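Local coordinates for protein argonaute (Aquifex aeolicus, PDB 1YVU) that uses short single-stranded DNA guides to bind complementary RNA targets and cleaves them, with divalent metal ions, as a DNA-guided endonuclease, at residues Lys201-Gly206 with Leu235-Phe240; Phe209-Met214 with Glu228-Arg233; Val473-Leu478 with Tyr667-Pro672; Ile377-Asn382 with Val469-Ala474. One frame throughout, in Å; residues are numbered along the deposited sequence.

Contact 1: residues Lys201-Gly206 with Leu235-Phe240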
# COMPACT_ATOMS: atom_id res chain seq x y z
N LYS A 201 -8.31 -29.29 -10.56
CA LYS A 201 -8.72 -30.43 -9.73
C LYS A 201 -7.54 -31.27 -9.24
O LYS A 201 -6.50 -31.36 -9.90
CB LYS A 201 -9.70 -31.32 -10.51
CG LYS A 201 -11.00 -30.64 -10.89
CD LYS A 201 -11.80 -31.46 -11.90
CE LYS A 201 -12.85 -30.59 -12.61
NZ LYS A 201 -13.35 -31.15 -13.91
N ALA A 202 -7.73 -31.89 -8.07
CA ALA A 202 -6.72 -32.73 -7.45
C ALA A 202 -6.71 -34.14 -8.03
O ALA A 202 -5.74 -34.88 -7.83
CB ALA A 202 -6.91 -32.77 -5.97
N LYS A 203 -7.77 -34.48 -8.76
CA LYS A 203 -7.89 -35.77 -9.45
C LYS A 203 -6.77 -35.82 -10.49
O LYS A 203 -6.15 -36.87 -10.70
CB LYS A 203 -9.19 -35.89 -10.27
CG LYS A 203 -10.49 -35.55 -9.62
CD LYS A 203 -11.62 -36.40 -10.23
CE LYS A 203 -13.03 -35.97 -9.77
NZ LYS A 203 -13.84 -37.09 -9.20
N GLU A 204 -6.50 -34.64 -11.09
CA GLU A 204 -5.50 -34.43 -12.15
C GLU A 204 -4.09 -34.86 -11.80
O GLU A 204 -3.25 -35.06 -12.68
CB GLU A 204 -5.49 -32.96 -12.59
CG GLU A 204 -5.74 -32.77 -14.09
CD GLU A 204 -5.67 -31.31 -14.53
OE1 GLU A 204 -4.60 -30.87 -15.00
OE2 GLU A 204 -6.70 -30.60 -14.42
N LYS A 205 -3.82 -34.98 -10.50
CA LYS A 205 -2.53 -35.41 -10.02
C LYS A 205 -2.68 -36.72 -9.24
O LYS A 205 -3.69 -36.93 -8.56
CB LYS A 205 -1.90 -34.30 -9.17
CG LYS A 205 -1.65 -32.99 -9.93
CD LYS A 205 -0.61 -33.09 -11.07
CE LYS A 205 -0.47 -31.77 -11.80
NZ LYS A 205 0.77 -31.72 -12.61
N GLY A 206 -1.70 -37.61 -9.39
CA GLY A 206 -1.71 -38.90 -8.72
C GLY A 206 -1.06 -38.91 -7.35
O GLY A 206 -0.51 -37.89 -6.93
N LEU A 235 -12.04 -36.70 -0.49
CA LEU A 235 -11.52 -35.34 -0.60
C LEU A 235 -10.79 -35.11 -1.91
O LEU A 235 -11.19 -34.26 -2.69
CB LEU A 235 -10.53 -35.07 0.53
CG LEU A 235 -10.60 -33.76 1.31
CD1 LEU A 235 -9.32 -33.62 2.07
CD2 LEU A 235 -10.80 -32.56 0.41
N ARG A 236 -9.75 -35.90 -2.14
CA ARG A 236 -8.92 -35.80 -3.34
C ARG A 236 -9.68 -35.68 -4.63
O ARG A 236 -9.25 -34.97 -5.54
CB ARG A 236 -7.97 -36.96 -3.45
CG ARG A 236 -6.83 -36.69 -4.40
CD ARG A 236 -6.33 -37.95 -5.01
NE ARG A 236 -5.74 -38.81 -4.00
CZ ARG A 236 -4.75 -39.66 -4.24
NH1 ARG A 236 -4.25 -39.77 -5.47
NH2 ARG A 236 -4.28 -40.42 -3.25
N GLU A 237 -10.80 -36.39 -4.73
CA GLU A 237 -11.58 -36.30 -5.95
C GLU A 237 -12.26 -34.95 -6.15
O GLU A 237 -11.94 -34.24 -7.13
CB GLU A 237 -12.52 -37.49 -6.11
CG GLU A 237 -11.76 -38.62 -6.79
CD GLU A 237 -12.56 -39.88 -6.88
OE1 GLU A 237 -13.72 -39.80 -7.33
OE2 GLU A 237 -12.02 -40.95 -6.51
N LYS A 238 -13.01 -34.51 -5.13
CA LYS A 238 -13.72 -33.22 -5.14
C LYS A 238 -12.82 -32.00 -4.84
O LYS A 238 -13.27 -30.85 -4.94
CB LYS A 238 -14.88 -33.25 -4.14
CG LYS A 238 -14.47 -33.49 -2.69
CD LYS A 238 -15.34 -32.69 -1.74
CE LYS A 238 -14.57 -32.28 -0.49
NZ LYS A 238 -15.30 -31.27 0.35
N ALA A 239 -11.56 -32.25 -4.47
CA ALA A 239 -10.63 -31.19 -4.12
C ALA A 239 -9.95 -30.46 -5.24
O ALA A 239 -9.75 -30.99 -6.33
CB ALA A 239 -9.60 -31.68 -3.16
N PHE A 240 -9.62 -29.22 -4.93
CA PHE A 240 -8.93 -28.34 -5.84
C PHE A 240 -7.60 -27.89 -5.26
O PHE A 240 -7.38 -27.87 -4.04
CB PHE A 240 -9.75 -27.09 -6.13
CG PHE A 240 -11.07 -27.34 -6.77
CD1 PHE A 240 -12.26 -27.12 -6.05
CD2 PHE A 240 -11.14 -27.69 -8.12
CE1 PHE A 240 -13.53 -27.24 -6.67
CE2 PHE A 240 -12.40 -27.82 -8.78
CZ PHE A 240 -13.60 -27.59 -8.05

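Contact 2: residues Phe209-Met214 with Glu228-Arg233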
# COMPACT_ATOMS: atom_id res chain seq x y z
N PHE A 209 2.44 -37.00 -5.98
CA PHE A 209 2.43 -35.53 -6.02
C PHE A 209 2.19 -34.97 -4.64
O PHE A 209 2.91 -34.08 -4.18
CB PHE A 209 1.31 -35.04 -6.95
CG PHE A 209 1.34 -33.57 -7.24
CD1 PHE A 209 2.12 -33.08 -8.31
CD2 PHE A 209 0.55 -32.65 -6.50
CE1 PHE A 209 2.12 -31.70 -8.65
CE2 PHE A 209 0.54 -31.27 -6.82
CZ PHE A 209 1.32 -30.79 -7.91
N PHE A 210 1.15 -35.51 -4.00
CA PHE A 210 0.67 -35.13 -2.67
C PHE A 210 1.64 -35.44 -1.60
O PHE A 210 1.70 -34.72 -0.60
CB PHE A 210 -0.62 -35.85 -2.34
CG PHE A 210 -1.68 -35.67 -3.35
CD1 PHE A 210 -2.08 -36.75 -4.13
CD2 PHE A 210 -2.21 -34.40 -3.60
CE1 PHE A 210 -3.01 -36.57 -5.17
CE2 PHE A 210 -3.14 -34.21 -4.64
CZ PHE A 210 -3.53 -35.30 -5.43
N ARG A 211 2.35 -36.54 -1.79
CA ARG A 211 3.38 -37.01 -0.87
C ARG A 211 4.61 -36.11 -1.03
O ARG A 211 5.25 -35.75 -0.03
CB ARG A 211 3.73 -38.48 -1.18
CG ARG A 211 4.54 -39.18 -0.10
CD ARG A 211 4.55 -40.66 -0.36
NE ARG A 211 4.21 -41.39 0.86
CZ ARG A 211 4.86 -42.45 1.33
NH1 ARG A 211 5.90 -42.96 0.67
NH2 ARG A 211 4.51 -42.97 2.50
N LEU A 212 4.86 -35.68 -2.28
CA LEU A 212 5.99 -34.82 -2.59
C LEU A 212 5.79 -33.41 -2.08
O LEU A 212 6.67 -32.87 -1.41
CB LEU A 212 6.27 -34.77 -4.08
CG LEU A 212 7.10 -35.90 -4.71
CD1 LEU A 212 7.17 -35.69 -6.24
CD2 LEU A 212 8.51 -36.02 -4.08
N CYS A 213 4.60 -32.87 -2.35
CA CYS A 213 4.24 -31.52 -1.95
C CYS A 213 4.08 -31.40 -0.42
O CYS A 213 4.15 -30.31 0.14
CB CYS A 213 2.97 -31.10 -2.68
SG CYS A 213 3.18 -29.65 -3.75
N MSE A 214 3.97 -32.57 0.22
CA MSE A 214 3.84 -32.72 1.67
C MSE A 214 5.24 -32.69 2.23
O MSE A 214 5.50 -32.02 3.23
CB MSE A 214 3.23 -34.07 1.99
CG MSE A 214 2.76 -34.25 3.40
SE MSE A 214 3.16 -36.05 3.96
CE MSE A 214 1.91 -36.96 2.91
N GLU A 228 -3.94 -35.24 4.04
CA GLU A 228 -5.32 -35.59 3.81
C GLU A 228 -5.69 -35.90 2.37
O GLU A 228 -6.34 -36.89 2.11
CB GLU A 228 -6.26 -34.52 4.37
CG GLU A 228 -6.19 -34.30 5.91
CD GLU A 228 -6.33 -35.59 6.73
OE1 GLU A 228 -7.42 -36.22 6.67
OE2 GLU A 228 -5.35 -35.95 7.44
N LEU A 229 -5.19 -35.13 1.41
CA LEU A 229 -5.55 -35.37 0.01
C LEU A 229 -4.98 -36.68 -0.50
O LEU A 229 -5.59 -37.35 -1.33
CB LEU A 229 -5.11 -34.21 -0.88
CG LEU A 229 -5.44 -32.74 -0.58
CD1 LEU A 229 -4.68 -31.92 -1.58
CD2 LEU A 229 -6.91 -32.42 -0.65
N LEU A 230 -3.83 -37.04 0.05
CA LEU A 230 -3.13 -38.27 -0.27
C LEU A 230 -3.86 -39.47 0.34
O LEU A 230 -4.17 -40.45 -0.35
CB LEU A 230 -1.71 -38.19 0.33
CG LEU A 230 -0.83 -39.44 0.18
CD1 LEU A 230 -0.48 -39.69 -1.25
CD2 LEU A 230 0.41 -39.32 1.00
N LYS A 231 -4.15 -39.36 1.64
CA LYS A 231 -4.78 -40.41 2.41
C LYS A 231 -6.30 -40.50 2.39
O LYS A 231 -6.84 -41.55 2.69
CB LYS A 231 -4.24 -40.42 3.84
CG LYS A 231 -2.73 -40.67 3.95
CD LYS A 231 -2.23 -40.95 5.37
CE LYS A 231 -0.69 -40.97 5.44
NZ LYS A 231 -0.10 -41.34 6.78
N ASN A 232 -6.98 -39.43 1.97
CA ASN A 232 -8.46 -39.40 1.90
C ASN A 232 -8.90 -39.18 0.45
O ASN A 232 -8.78 -38.06 -0.08
CB ASN A 232 -8.99 -38.28 2.80
CG ASN A 232 -10.48 -38.28 2.92
OD1 ASN A 232 -11.20 -39.03 2.25
ND2 ASN A 232 -10.97 -37.42 3.79
N ARG A 233 -9.45 -40.23 -0.16
CA ARG A 233 -9.88 -40.15 -1.56
C ARG A 233 -11.22 -39.51 -1.86
O ARG A 233 -11.48 -39.14 -3.01
CB ARG A 233 -9.74 -41.49 -2.27
CG ARG A 233 -8.31 -41.74 -2.65
CD ARG A 233 -8.10 -43.09 -3.27
NE ARG A 233 -8.51 -43.15 -4.67
CZ ARG A 233 -7.79 -43.74 -5.62
NH1 ARG A 233 -6.62 -44.32 -5.34
NH2 ARG A 233 -8.27 -43.82 -6.85

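Contact 3: residues Val473-Leu478 with Tyr667-Pro672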
# COMPACT_ATOMS: atom_id res chain seq x y z
N VAL A 473 -16.31 21.91 -5.62
CA VAL A 473 -16.38 21.48 -7.01
C VAL A 473 -15.50 22.35 -7.93
O VAL A 473 -14.71 21.81 -8.71
CB VAL A 473 -17.88 21.43 -7.46
CG1 VAL A 473 -18.05 21.29 -8.97
CG2 VAL A 473 -18.58 20.26 -6.75
N ALA A 474 -15.59 23.67 -7.75
CA ALA A 474 -14.84 24.68 -8.52
C ALA A 474 -13.36 24.38 -8.58
O ALA A 474 -12.83 24.15 -9.67
CB ALA A 474 -15.05 26.08 -7.90
N GLU A 475 -12.75 24.30 -7.39
CA GLU A 475 -11.32 24.00 -7.17
C GLU A 475 -10.88 22.73 -7.88
O GLU A 475 -9.82 22.71 -8.50
CB GLU A 475 -11.08 23.86 -5.65
CG GLU A 475 -9.64 23.46 -5.20
CD GLU A 475 -9.54 23.09 -3.72
OE1 GLU A 475 -10.44 22.39 -3.17
OE2 GLU A 475 -8.52 23.47 -3.10
N GLN A 476 -11.73 21.71 -7.82
CA GLN A 476 -11.45 20.41 -8.43
C GLN A 476 -11.58 20.33 -9.95
O GLN A 476 -10.79 19.65 -10.59
CB GLN A 476 -12.31 19.34 -7.82
CG GLN A 476 -11.82 18.81 -6.54
CD GLN A 476 -12.65 17.63 -6.15
OE1 GLN A 476 -13.73 17.78 -5.56
NE2 GLN A 476 -12.19 16.44 -6.52
N VAL A 477 -12.60 20.99 -10.51
CA VAL A 477 -12.82 21.04 -11.97
C VAL A 477 -11.68 21.83 -12.63
O VAL A 477 -11.30 21.53 -13.76
CB VAL A 477 -14.19 21.70 -12.28
CG1 VAL A 477 -14.25 22.30 -13.69
CG2 VAL A 477 -15.29 20.66 -12.11
N LEU A 478 -11.16 22.82 -11.92
CA LEU A 478 -10.06 23.65 -12.40
C LEU A 478 -8.77 22.84 -12.52
O LEU A 478 -8.11 22.86 -13.57
CB LEU A 478 -9.86 24.82 -11.46
CG LEU A 478 -10.95 25.88 -11.52
CD1 LEU A 478 -10.71 26.87 -10.41
CD2 LEU A 478 -10.98 26.56 -12.88
N TYR A 667 -5.15 19.54 -4.79
CA TYR A 667 -6.27 20.48 -4.82
C TYR A 667 -7.56 20.00 -4.21
O TYR A 667 -8.63 20.08 -4.81
CB TYR A 667 -6.51 20.94 -6.27
CG TYR A 667 -5.29 21.47 -6.95
CD1 TYR A 667 -4.50 20.64 -7.76
CD2 TYR A 667 -4.90 22.80 -6.79
CE1 TYR A 667 -3.35 21.13 -8.42
CE2 TYR A 667 -3.75 23.31 -7.43
CZ TYR A 667 -2.99 22.47 -8.25
OH TYR A 667 -1.93 22.96 -8.97
N SER A 668 -7.45 19.45 -3.01
CA SER A 668 -8.61 18.95 -2.29
C SER A 668 -8.54 19.61 -0.93
O SER A 668 -7.99 19.05 0.03
CB SER A 668 -8.54 17.43 -2.21
OG SER A 668 -9.64 16.91 -1.49
N SER A 669 -9.04 20.84 -0.88
CA SER A 669 -9.01 21.63 0.35
C SER A 669 -9.99 21.25 1.45
O SER A 669 -9.75 21.48 2.63
CB SER A 669 -9.21 23.09 0.01
OG SER A 669 -10.31 23.34 -0.85
N PHE A 670 -11.10 20.68 1.03
CA PHE A 670 -12.17 20.31 1.93
C PHE A 670 -12.05 18.87 2.38
O PHE A 670 -12.60 18.46 3.39
CB PHE A 670 -13.51 20.63 1.25
CG PHE A 670 -13.63 22.09 0.84
CD1 PHE A 670 -13.28 22.50 -0.45
CD2 PHE A 670 -13.99 23.08 1.78
CE1 PHE A 670 -13.28 23.88 -0.83
CE2 PHE A 670 -13.99 24.46 1.42
CZ PHE A 670 -13.63 24.85 0.11
N GLN A 671 -11.24 18.12 1.64
CA GLN A 671 -11.00 16.72 1.92
C GLN A 671 -9.49 16.48 2.08
O GLN A 671 -8.68 17.31 1.64
CB GLN A 671 -11.60 15.84 0.81
CG GLN A 671 -13.11 15.62 0.97
CD GLN A 671 -13.77 14.93 -0.22
OE1 GLN A 671 -13.19 14.02 -0.84
NE2 GLN A 671 -15.01 15.35 -0.53
N PRO A 672 -9.10 15.43 2.82
CA PRO A 672 -7.66 15.22 2.97
C PRO A 672 -7.12 14.15 2.04
O PRO A 672 -7.82 13.21 1.65
CB PRO A 672 -7.51 14.82 4.43
CG PRO A 672 -8.93 14.48 4.92
CD PRO A 672 -9.84 14.55 3.76

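Contact 4: residues Ile377-Asn382 with Val469-Ala474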
# COMPACT_ATOMS: atom_id res chain seq x y z
N ILE A 377 -21.18 26.88 -13.82
CA ILE A 377 -20.85 27.45 -15.12
C ILE A 377 -20.61 28.95 -14.96
O ILE A 377 -19.61 29.47 -15.48
CB ILE A 377 -22.00 27.17 -16.17
CG1 ILE A 377 -21.93 25.72 -16.64
CG2 ILE A 377 -21.91 28.09 -17.39
CD1 ILE A 377 -23.11 25.33 -17.46
N ASN A 378 -21.43 29.61 -14.13
CA ASN A 378 -21.25 31.03 -13.95
C ASN A 378 -20.06 31.39 -13.09
O ASN A 378 -19.31 32.30 -13.45
CB ASN A 378 -22.51 31.75 -13.49
CG ASN A 378 -22.60 33.14 -14.08
OD1 ASN A 378 -22.92 33.31 -15.26
ND2 ASN A 378 -22.22 34.14 -13.30
N PHE A 379 -19.83 30.61 -12.03
CA PHE A 379 -18.70 30.85 -11.14
C PHE A 379 -17.37 30.79 -11.91
O PHE A 379 -16.52 31.69 -11.79
CB PHE A 379 -18.68 29.84 -10.00
CG PHE A 379 -17.89 30.29 -8.82
CD1 PHE A 379 -18.32 31.40 -8.05
CD2 PHE A 379 -16.70 29.65 -8.46
CE1 PHE A 379 -17.58 31.87 -6.93
CE2 PHE A 379 -15.94 30.09 -7.36
CZ PHE A 379 -16.39 31.21 -6.58
N LEU A 380 -17.27 29.79 -12.79
CA LEU A 380 -16.08 29.55 -13.61
C LEU A 380 -15.92 30.50 -14.80
O LEU A 380 -14.79 30.73 -15.26
CB LEU A 380 -16.05 28.09 -14.10
CG LEU A 380 -16.19 26.87 -13.16
CD1 LEU A 380 -16.06 25.60 -13.96
CD2 LEU A 380 -15.15 26.87 -12.05
N LYS A 381 -17.04 31.03 -15.31
CA LYS A 381 -17.05 31.96 -16.45
C LYS A 381 -16.40 33.25 -16.03
O LYS A 381 -15.52 33.79 -16.71
CB LYS A 381 -18.48 32.23 -16.91
CG LYS A 381 -18.84 31.52 -18.21
CD LYS A 381 -20.34 31.66 -18.57
CE LYS A 381 -20.66 30.88 -19.85
NZ LYS A 381 -22.08 30.48 -19.90
N ASN A 382 -16.76 33.62 -14.80
CA ASN A 382 -16.29 34.81 -14.12
C ASN A 382 -14.89 34.55 -13.56
O ASN A 382 -14.37 35.32 -12.74
CB ASN A 382 -17.28 35.22 -13.01
CG ASN A 382 -18.64 35.65 -13.56
OD1 ASN A 382 -18.76 36.07 -14.72
ND2 ASN A 382 -19.68 35.54 -12.73
N VAL A 469 -20.12 23.50 -1.62
CA VAL A 469 -20.14 22.45 -2.64
C VAL A 469 -19.68 23.07 -3.94
O VAL A 469 -18.78 22.55 -4.57
CB VAL A 469 -21.54 21.86 -2.85
CG1 VAL A 469 -21.46 20.61 -3.76
CG2 VAL A 469 -22.17 21.52 -1.50
N LEU A 470 -20.21 24.25 -4.25
CA LEU A 470 -19.86 25.03 -5.44
C LEU A 470 -18.36 25.28 -5.43
O LEU A 470 -17.69 25.05 -6.41
CB LEU A 470 -20.61 26.36 -5.41
CG LEU A 470 -20.52 27.45 -6.49
CD1 LEU A 470 -21.62 27.25 -7.50
CD2 LEU A 470 -20.71 28.85 -5.84
N LEU A 471 -17.82 25.63 -4.26
CA LEU A 471 -16.38 25.89 -4.12
C LEU A 471 -15.56 24.62 -4.21
O LEU A 471 -14.58 24.57 -4.98
CB LEU A 471 -16.06 26.66 -2.84
CG LEU A 471 -16.43 28.15 -3.00
CD1 LEU A 471 -16.37 28.83 -1.69
CD2 LEU A 471 -15.54 28.86 -3.98
N ASN A 472 -16.01 23.59 -3.49
CA ASN A 472 -15.35 22.28 -3.46
C ASN A 472 -15.20 21.80 -4.90
O ASN A 472 -14.08 21.56 -5.37
CB ASN A 472 -16.17 21.28 -2.63
CG ASN A 472 -15.44 19.94 -2.39
OD1 ASN A 472 -14.93 19.31 -3.33
ND2 ASN A 472 -15.44 19.48 -1.14
N VAL A 473 -16.31 21.91 -5.62
CA VAL A 473 -16.38 21.48 -7.01
C VAL A 473 -15.50 22.35 -7.93
O VAL A 473 -14.71 21.81 -8.71
CB VAL A 473 -17.88 21.43 -7.46
CG1 VAL A 473 -18.05 21.29 -8.97
CG2 VAL A 473 -18.58 20.26 -6.75
N ALA A 474 -15.59 23.67 -7.75
CA ALA A 474 -14.84 24.68 -8.52
C ALA A 474 -13.36 24.38 -8.58
O ALA A 474 -12.83 24.15 -9.67
CB ALA A 474 -15.05 26.08 -7.90

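Contact 1: residues Lys201-Gly206 with Leu235-Phe240
Lys201 and Phe240 share the same first torsion, chi1 -62° in each, with CG beside the backbone N and opposite the carbonyl carbon; the two chains leave an antiparallel non-hydrogen-bonded pair and run out side by side. Lys201 CG comes 3.8 Å from Phe240 CE2, and the ammonium end then leads away. One residue on, Ala202 N donates to Ala239 O at 2.8 Å, extending the strand pairing to the point where the chain comes out of helix 233-238. The methyl groups of the same two residues pack together, Ala202 CB to Ala239 CB 4.0 Å. Ala202 also opens a type I turn ending at Lys205. Within this turn Lys203 bends at chi2 and chi4 and drapes its chain over the helix end, CG 3.2 Å from Glu237 O, to finish in a weak salt bridge, NZ to Glu237 OE1 3.3 Å. Arg236, bent at chi3, brings NH1 to 3.8 Å from Gly206 C, and its NH2 bonds Leu230 O. Strands 194-201 and 240-244 continue this pairing within the antiparallel PAZ sheet, and helix 169-175 meets Phe240 through Gln170 and Leu173.

Contact 2: residues Phe209-Met214 with Glu228-Arg233
Leu230 is the main bump of this contact, and the hollow it fills is formed by Phe210, Arg211 and Met214 on the facing helix. Its CG stands anti to the backbone N (chi1 176°), which sends the two methyl groups forward to different parts of that hollow. CD1 settles beside Phe210, 4.0 Å from CB, while CD2 lies between Arg211 CB at 4.1 Å and the selenomethionine methyl, Met214 CE, at 3.4 Å. Met214 bends at chi2 and chi3 and crosses Leu230 at about a right angle, forming one wall of the hollow. Nearer the backbones the two stems meet directly, Phe210 CB to Leu230 CB 3.7 Å.

The complementary bump is Phe210, whose side chain sets out toward helix 220-231 and lies against Leu229. The backbone carbon of Leu229 sits over one face of the ring; from the leucine side chain, CB reaches Phe210 CD2 at 4.0 Å and CD1 comes equally near that same ring atom. Trp226, one turn earlier on helix 220-231, touches both Phe210 and Met214, and Leu229 carries the packing on to Leu241 in the sheet. No hydrogen bond links the two segments: carbon surfaces do the work, with Arg211 on the exposed side. Helices 207-215 and 220-231, joined by a short loop, belong with helix 233-238 to a helical insertion between strands 194-201 and 240-244, consistent with PAZ domains, where an appendage is inserted into a small SH3-like beta barrel.

Contact 3: residues Val473-Leu478 with Tyr667-Pro672
Ser669 holds the carboxylate of Glu475 with two donors, both directed at OE1. The backbone N bonds Glu475 OE1 at 3.1 Å and nearly straight (168° at the hydrogen), and the hydroxyl OG donates to the same OE1 at 2.5 Å. Both arrive on the syn side, but from opposite faces of the carboxylate plane. Ser669 manages this by holding OG between its own N and carbonyl carbon (chi1 49°), the crowded position. The other oxygen, OE2, is engaged by the hydroxyl of Tyr486, and with both oxygens held the carboxylate is probably kept from turning. Glu475 and Ser669 are both buried, in the PIWI domain with its RNase H fold, where the contact ties helix 466-480 to the irregular chain between helices 652-661 and 682-690. A leucine in place of Glu475 would probably leave Ser669 N and the Tyr486 hydroxyl without their acceptor and let the Ser669 side chain turn.

Around this polar centre the extended glutamate stem runs past Tyr667, with Glu475 CG 3.5 Å from the carbonyl oxygen Tyr667 O and 4.2 Å from Tyr667 CB. Gln476 adds its CG, 3.8 Å from that same Tyr667 O. The Tyr667 ring heads away to Tyr486, bonding its backbone O through the hydroxyl. On the Phe670 side, CD1 lies 3.9 Å from Glu475 OE1, and Leu340 of helix 337-342 packs against Glu475, Ser669 and Phe670.

Contact 4: residues Ile377-Asn382 with Val469-Ala474
Phe379 packs against Leu470, Leu471 and Ala474 where a helix of the Mid domain, 368-381, meets a helix of the PIWI domain, 466-480, inside the PIWI lobe. The short segments approach with their axes 10.7 Å apart and cross at -56°, a separation that the phenylalanine ring spans. Its CG stands on the far side of CB from the backbone N (chi1 -160°), and the ring is thereby carried out toward the opposing helix. One face receives Leu470 CD2, offset toward the rim and 4.1 Å from Phe379 CD1. The end of the ring meets Leu471, whose CD2 is 3.6 Å from Phe379 CZ and equally close to CE2. On the CD2 side, Ala474 CB lies 4.0 Å from Phe379 CD2, a close approach consistent with the small side chain at this position.

Helix 368-381 is the crossover between the neighbouring parallel strands 351-360 and 386-396 of the Mid sheet, and Leu380 also touches that sheet, through Leu387. Across the interface Leu380 CD2 is 4.2 Å from Ala474 CB, setting a second apolar contact beside the ring. With an alanine at Phe379, a gap is likely to open between the two helices, and the ends of Leu470 and Leu471 would lose the surface they rest on. No hydrogen bond crosses between these segments, so the join is made by apolar side chains. A third helix, 337-342, borders the same cluster: Glu341 touches both Phe379 and Leu471, and Leu340 adds to the packing round Leu471.

The four contacts fall into two pairs on opposite sides of the chain's centre. Contacts 1 and 2 belong to the PAZ domain, their centres 10 Å apart; contact 2 is nested within the chain closed by contact 1, and Arg236 of the latter joins them by bonding Leu230 O. Contacts 3 and 4 lie 11 Å apart and share helix 466-480, which turns one side to loop 667-672 and another to the Mid helix 368-381. Between the pairs, centres are 55 to 66 Å apart. Both PAZ contacts come first in the chain, then segment 377-382, helix 466-480 and finally loop 667-672. One pair is internal PAZ packing; of the other, contact 4 joins Mid to PIWI, away from the metal-binding aspartates.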